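Local coordinates for protein exosome complex component Rrp41 (Archaeoglobus fulgidus, PDB 3M7N) that probably degrades RNA from its 3' end as the catalytic component of the archaeal exosome, and can probably also synthesize heteromeric RNA tails, at residues E[77-82]-E[127-132]; E[28-33]-E[42-47]. The protein carries 1 engineered substitution. All coordinates share one frame; numbering follows the deposited sequence.

Contact 1: residues E[77-82]-E[127-132]; sequences YRYNMA and VEVLQA. With nucleotides of chain L.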
# COMPACT_ATOMS: atom_id res chain seq x y z
N TYR E 77 5.56 -18.07 2.12
CA TYR E 77 4.69 -19.17 2.39
C TYR E 77 3.45 -18.51 2.88
O TYR E 77 3.49 -17.68 3.76
CB TYR E 77 5.31 -20.08 3.47
CG TYR E 77 4.51 -21.31 3.83
CD1 TYR E 77 4.97 -22.59 3.51
CD2 TYR E 77 3.32 -21.20 4.53
CE1 TYR E 77 4.25 -23.72 3.85
CE2 TYR E 77 2.60 -22.32 4.88
CZ TYR E 77 3.08 -23.59 4.55
OH TYR E 77 2.36 -24.71 4.91
N ARG E 78 2.34 -18.88 2.27
CA ARG E 78 1.07 -18.32 2.65
C ARG E 78 0.12 -19.43 3.01
O ARG E 78 -0.12 -20.34 2.22
CB ARG E 78 0.50 -17.47 1.51
CG ARG E 78 -0.75 -16.71 1.91
CD ARG E 78 -1.20 -15.78 0.82
NE ARG E 78 -2.16 -16.40 -0.08
CZ ARG E 78 -3.45 -16.52 0.20
NH1 ARG E 78 -4.28 -17.09 -0.68
NH2 ARG E 78 -3.90 -16.09 1.37
N TYR E 79 -0.42 -19.34 4.21
CA TYR E 79 -1.39 -20.28 4.71
C TYR E 79 -2.73 -19.58 4.70
O TYR E 79 -2.89 -18.50 5.28
CB TYR E 79 -1.01 -20.69 6.14
CG TYR E 79 -2.10 -21.41 6.91
CD1 TYR E 79 -2.12 -22.81 7.00
CD2 TYR E 79 -3.08 -20.69 7.57
CE1 TYR E 79 -3.13 -23.47 7.74
CE2 TYR E 79 -4.08 -21.34 8.31
CZ TYR E 79 -4.09 -22.73 8.39
OH TYR E 79 -5.09 -23.34 9.12
N ASN E 80 -3.70 -20.19 4.05
CA ASN E 80 -4.98 -19.55 3.88
C ASN E 80 -6.12 -20.54 3.96
O ASN E 80 -6.10 -21.59 3.32
CB ASN E 80 -5.02 -18.78 2.54
CG ASN E 80 -6.30 -18.00 2.35
OD1 ASN E 80 -6.74 -17.28 3.25
ND2 ASN E 80 -6.92 -18.15 1.20
N MET E 81 -7.13 -20.20 4.75
CA MET E 81 -8.28 -21.06 4.87
C MET E 81 -9.40 -20.50 4.00
O MET E 81 -9.67 -19.30 4.03
CB MET E 81 -8.73 -21.14 6.33
CG MET E 81 -7.59 -21.34 7.32
SD MET E 81 -8.18 -21.47 9.02
CE MET E 81 -9.06 -23.04 8.99
N ALA E 82 -10.04 -21.37 3.23
CA ALA E 82 -11.18 -21.00 2.40
C ALA E 82 -12.38 -20.74 3.29
O ALA E 82 -12.52 -21.37 4.33
CB ALA E 82 -11.48 -22.10 1.40
N VAL E 127 -0.52 -22.54 0.38
CA VAL E 127 -1.25 -23.70 0.80
C VAL E 127 -2.65 -23.26 1.18
O VAL E 127 -2.83 -22.26 1.88
CB VAL E 127 -0.58 -24.46 1.99
CG1 VAL E 127 -1.24 -25.81 2.11
CG2 VAL E 127 0.90 -24.66 1.76
N GLU E 128 -3.63 -24.03 0.72
CA GLU E 128 -5.02 -23.68 0.91
C GLU E 128 -5.75 -24.76 1.68
O GLU E 128 -5.77 -25.92 1.27
CB GLU E 128 -5.69 -23.49 -0.44
CG GLU E 128 -6.72 -22.38 -0.46
CD GLU E 128 -6.08 -21.00 -0.39
OE1 GLU E 128 -5.16 -20.68 -1.18
OE2 GLU E 128 -6.51 -20.24 0.49
N VAL E 129 -6.35 -24.38 2.80
CA VAL E 129 -7.18 -25.30 3.54
C VAL E 129 -8.59 -25.30 2.95
O VAL E 129 -9.35 -24.37 3.16
CB VAL E 129 -7.23 -24.96 5.05
CG1 VAL E 129 -8.03 -26.00 5.79
CG2 VAL E 129 -5.83 -24.87 5.62
N LEU E 130 -8.91 -26.36 2.23
CA LEU E 130 -10.23 -26.53 1.62
C LEU E 130 -11.20 -27.07 2.65
O LEU E 130 -12.40 -26.79 2.60
CB LEU E 130 -10.13 -27.49 0.44
CG LEU E 130 -9.26 -26.93 -0.70
CD1 LEU E 130 -9.13 -27.94 -1.84
CD2 LEU E 130 -9.83 -25.58 -1.20
N GLN E 131 -10.68 -27.87 3.57
CA GLN E 131 -11.50 -28.37 4.65
C GLN E 131 -10.62 -28.51 5.88
O GLN E 131 -9.53 -29.11 5.81
CB GLN E 131 -12.18 -29.70 4.30
CG GLN E 131 -13.17 -30.17 5.38
CD GLN E 131 -13.87 -31.47 5.03
OE1 GLN E 131 -13.63 -32.51 5.65
NE2 GLN E 131 -14.74 -31.43 4.02
N ALA E 132 -11.09 -27.95 6.99
CA ALA E 132 -10.27 -27.78 8.16
C ALA E 132 -10.64 -28.72 9.28
O ALA E 132 -11.82 -28.92 9.59
CB ALA E 132 -10.33 -26.35 8.65
P C L 6 -5.37 -24.33 16.06
OP1 C L 6 -4.38 -25.43 16.11
OP2 C L 6 -4.89 -22.93 16.04
O5' C L 6 -6.38 -24.58 14.83
C5' C L 6 -6.95 -25.88 14.69
C4' C L 6 -8.34 -25.86 14.09
O4' C L 6 -9.19 -24.87 14.73
C3' C L 6 -8.45 -25.45 12.63
O3' C L 6 -7.90 -26.47 11.79
C2' C L 6 -9.96 -25.35 12.53
O2' C L 6 -10.62 -26.61 12.51
C1' C L 6 -10.27 -24.61 13.84
N1 C L 6 -10.44 -23.15 13.61
C2 C L 6 -11.67 -22.69 13.14
O2 C L 6 -12.58 -23.51 12.95
N3 C L 6 -11.84 -21.37 12.92
C4 C L 6 -10.83 -20.52 13.15
N4 C L 6 -11.04 -19.22 12.91
C5 C L 6 -9.56 -20.98 13.62
C6 C L 6 -9.41 -22.29 13.84

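Contact 2: residues E[28-33]-E[42-47]; sequences PIKIEA and SCYLEM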
# COMPACT_ATOMS: atom_id res chain seq x y z
N PRO E 28 -6.36 -41.28 9.02
CA PRO E 28 -6.18 -41.64 7.61
C PRO E 28 -5.58 -40.49 6.81
O PRO E 28 -5.95 -39.33 6.99
CB PRO E 28 -7.60 -41.92 7.11
CG PRO E 28 -8.37 -42.31 8.35
CD PRO E 28 -7.73 -41.57 9.51
N ILE E 29 -4.66 -40.83 5.92
CA ILE E 29 -3.91 -39.85 5.16
C ILE E 29 -3.89 -40.26 3.70
O ILE E 29 -3.77 -41.44 3.38
CB ILE E 29 -2.48 -39.76 5.71
CG1 ILE E 29 -2.49 -38.96 7.02
CG2 ILE E 29 -1.53 -39.12 4.73
CD1 ILE E 29 -1.15 -38.93 7.70
N LYS E 30 -4.03 -39.27 2.81
CA LYS E 30 -3.86 -39.46 1.37
C LYS E 30 -2.97 -38.34 0.84
O LYS E 30 -3.16 -37.17 1.20
CB LYS E 30 -5.22 -39.42 0.66
CG LYS E 30 -5.15 -39.77 -0.82
CD LYS E 30 -6.27 -39.10 -1.64
CE LYS E 30 -5.90 -39.02 -3.14
NZ LYS E 30 -6.83 -38.18 -3.96
N ILE E 31 -2.00 -38.68 0.01
CA ILE E 31 -1.08 -37.70 -0.55
C ILE E 31 -0.96 -37.91 -2.05
O ILE E 31 -0.63 -39.01 -2.50
CB ILE E 31 0.35 -37.85 0.03
CG1 ILE E 31 0.32 -37.85 1.56
CG2 ILE E 31 1.28 -36.75 -0.51
CD1 ILE E 31 1.70 -37.82 2.18
N GLU E 32 -1.19 -36.86 -2.82
CA GLU E 32 -1.01 -36.93 -4.27
C GLU E 32 -0.23 -35.73 -4.83
O GLU E 32 -0.59 -34.58 -4.61
CB GLU E 32 -2.36 -37.10 -4.99
CG GLU E 32 -2.20 -37.22 -6.50
CD GLU E 32 -3.52 -37.30 -7.25
OE1 GLU E 32 -4.58 -37.53 -6.60
OE2 GLU E 32 -3.51 -37.13 -8.49
N ALA E 33 0.84 -36.03 -5.56
CA ALA E 33 1.67 -35.01 -6.17
C ALA E 33 1.20 -34.67 -7.61
O ALA E 33 0.53 -35.47 -8.24
CB ALA E 33 3.12 -35.48 -6.17
N SER E 42 3.05 -29.26 -6.99
CA SER E 42 1.81 -29.25 -6.22
C SER E 42 1.58 -30.55 -5.48
O SER E 42 2.19 -31.58 -5.77
CB SER E 42 0.63 -28.99 -7.14
OG SER E 42 0.66 -29.88 -8.24
N CYS E 43 0.65 -30.50 -4.54
CA CYS E 43 0.29 -31.67 -3.78
C CYS E 43 -1.10 -31.49 -3.20
O CYS E 43 -1.38 -30.46 -2.60
CB CYS E 43 1.30 -31.90 -2.65
SG CYS E 43 0.82 -33.18 -1.43
N TYR E 44 -1.96 -32.49 -3.42
CA TYR E 44 -3.21 -32.59 -2.67
C TYR E 44 -3.04 -33.61 -1.53
O TYR E 44 -2.46 -34.68 -1.71
CB TYR E 44 -4.40 -32.94 -3.57
CG TYR E 44 -5.69 -33.14 -2.79
CD1 TYR E 44 -6.42 -32.06 -2.31
CD2 TYR E 44 -6.16 -34.41 -2.51
CE1 TYR E 44 -7.61 -32.25 -1.58
CE2 TYR E 44 -7.34 -34.60 -1.79
CZ TYR E 44 -8.05 -33.52 -1.32
OH TYR E 44 -9.21 -33.72 -0.61
N LEU E 45 -3.54 -33.27 -0.34
CA LEU E 45 -3.21 -34.01 0.86
C LEU E 45 -4.42 -34.02 1.73
O LEU E 45 -5.07 -32.99 1.92
CB LEU E 45 -2.06 -33.32 1.58
CG LEU E 45 -1.31 -33.74 2.86
CD1 LEU E 45 -2.21 -34.11 4.04
CD2 LEU E 45 -0.21 -34.75 2.60
N GLU E 46 -4.76 -35.20 2.22
CA GLU E 46 -5.76 -35.35 3.25
C GLU E 46 -5.08 -35.87 4.52
O GLU E 46 -4.07 -36.58 4.47
CB GLU E 46 -6.88 -36.28 2.78
CG GLU E 46 -7.80 -35.66 1.73
CD GLU E 46 -8.82 -36.65 1.18
OE1 GLU E 46 -9.47 -36.34 0.16
OE2 GLU E 46 -8.98 -37.75 1.77
N MET E 47 -5.64 -35.50 5.65
CA MET E 47 -5.08 -35.88 6.93
C MET E 47 -6.23 -35.78 7.89
O MET E 47 -6.56 -34.69 8.38
CB MET E 47 -3.98 -34.92 7.31
CG MET E 47 -3.28 -35.20 8.61
SD MET E 47 -1.78 -34.23 8.72
CE MET E 47 -0.88 -35.11 10.01

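Contact 1: residues E[77-82]-E[127-132]
Val129 and Val127 are the bumps of this contact, and their methyls press against two tyrosines of 77-82. One branch of each valine does the touching. CG2 of Val129, anti to its carbonyl carbon, presses against the ring of Tyr79, 3.7 Å from CE1, while CG2 of Val127 meets Tyr77 at its hydroxyl end, 3.5 Å from OH. Each methyl comes to its ring obliquely. Met81 reaches past Val129: its chain bends at the last torsion (chi3 68°) and brings CE to 3.6 Å from CB of Ala132, whose methyl in turn lies 3.9 Å from O2' of nucleotide C6 of the RNA, chain L. Helices 96-110 and 136-150 close over this apolar face, and the hydroxyls of Tyr79 and Ser136 share a hydrogen bond. The two strands are neighbours in the mixed sheet of the RNase PH-type domain and run parallel, with 74-81 outermost within the chain. Four backbone bonds alternate between them, from Val127 N to Arg78 O through to Ala82 N to Val129 O; the third, Val129 N to Asn80 O, measures 2.8 Å. At Leu130 the chain turns a corner, and Leu130 with Gln131 forms a classic beta bulge opposite Lys51. The other face is polar. Asn80 and Glu128 both lie on it, though how their ends meet is doubtful; the Asn80 amide hydrogen-bonds Glu84 of the exosome complex exonuclease 2 chain. Arg78 NH1 makes a long salt bridge of 3.7 Å to Glu128 OE1, which lies well out of the guanidinium plane, so charge alone acts.

Contact 2: residues E[28-33]-E[42-47]
The Tyr44 ring has Lys30 passing it from the neighbouring strand: the two side chains cross at about a right angle, and Lys30 NZ comes obliquely to 4.1 Å from CD2. At the ring's edge, in its plane, lies OE1 of Glu46, which accepts a hydrogen bond from the Tyr44 hydroxyl, 2.7 Å from OH, through the lone pair turned away from the other oxygen. Lys30, extended beyond CG, also forms a salt bridge along its own strand, NZ to Glu32 OE1 at 3.5 Å. These four polar side chains share one face of a beta hairpin whose antiparallel strands, 29-33 and 41-47, begin the mixed sheet of the RNase PH-type domain. Lys30-Glu46 and Glu32-Tyr44 are its hydrogen-bonded pairs. Within the first, Glu46 N reaches Lys30 O at 2.7 Å in the carbonyl plane, whereas Lys30 N sits above the plane of the Glu46 carbonyl, 45° out of it. The reverse face is apolar. Leu45 and Ile31 lie alongside, CD2 of Leu45 only 3.3 Å from Ile31 CG1; Ile31 CG2, the branch anti to the backbone N, meets Cys43 SG at 3.7 Å. Helices 136-150 and 212-248 cover this side, with Met232 against both Ile29 and Ile31.

Both contacts pair strands of one five-stranded sheet, at its two ends: contact 2 joins the outermost strand 29-33 to its hairpin partner, contact 1 joins the other outermost strand, 74-81, to strand 122-129. Their centres are 14 Å apart, and strand 50-60 runs between them. Helix 136-150 covers the apolar faces of both. Contact 1 is buried almost throughout, its polar face meeting the exonuclease 2 chain and its apolar end coming close to RNA. Contact 2 is only partly buried, touches no other protein chain, and includes a salt bridge within strand 29-33, between Lys30 and Glu32. Parallel pairing in the one contrasts with antiparallel pairing in the other.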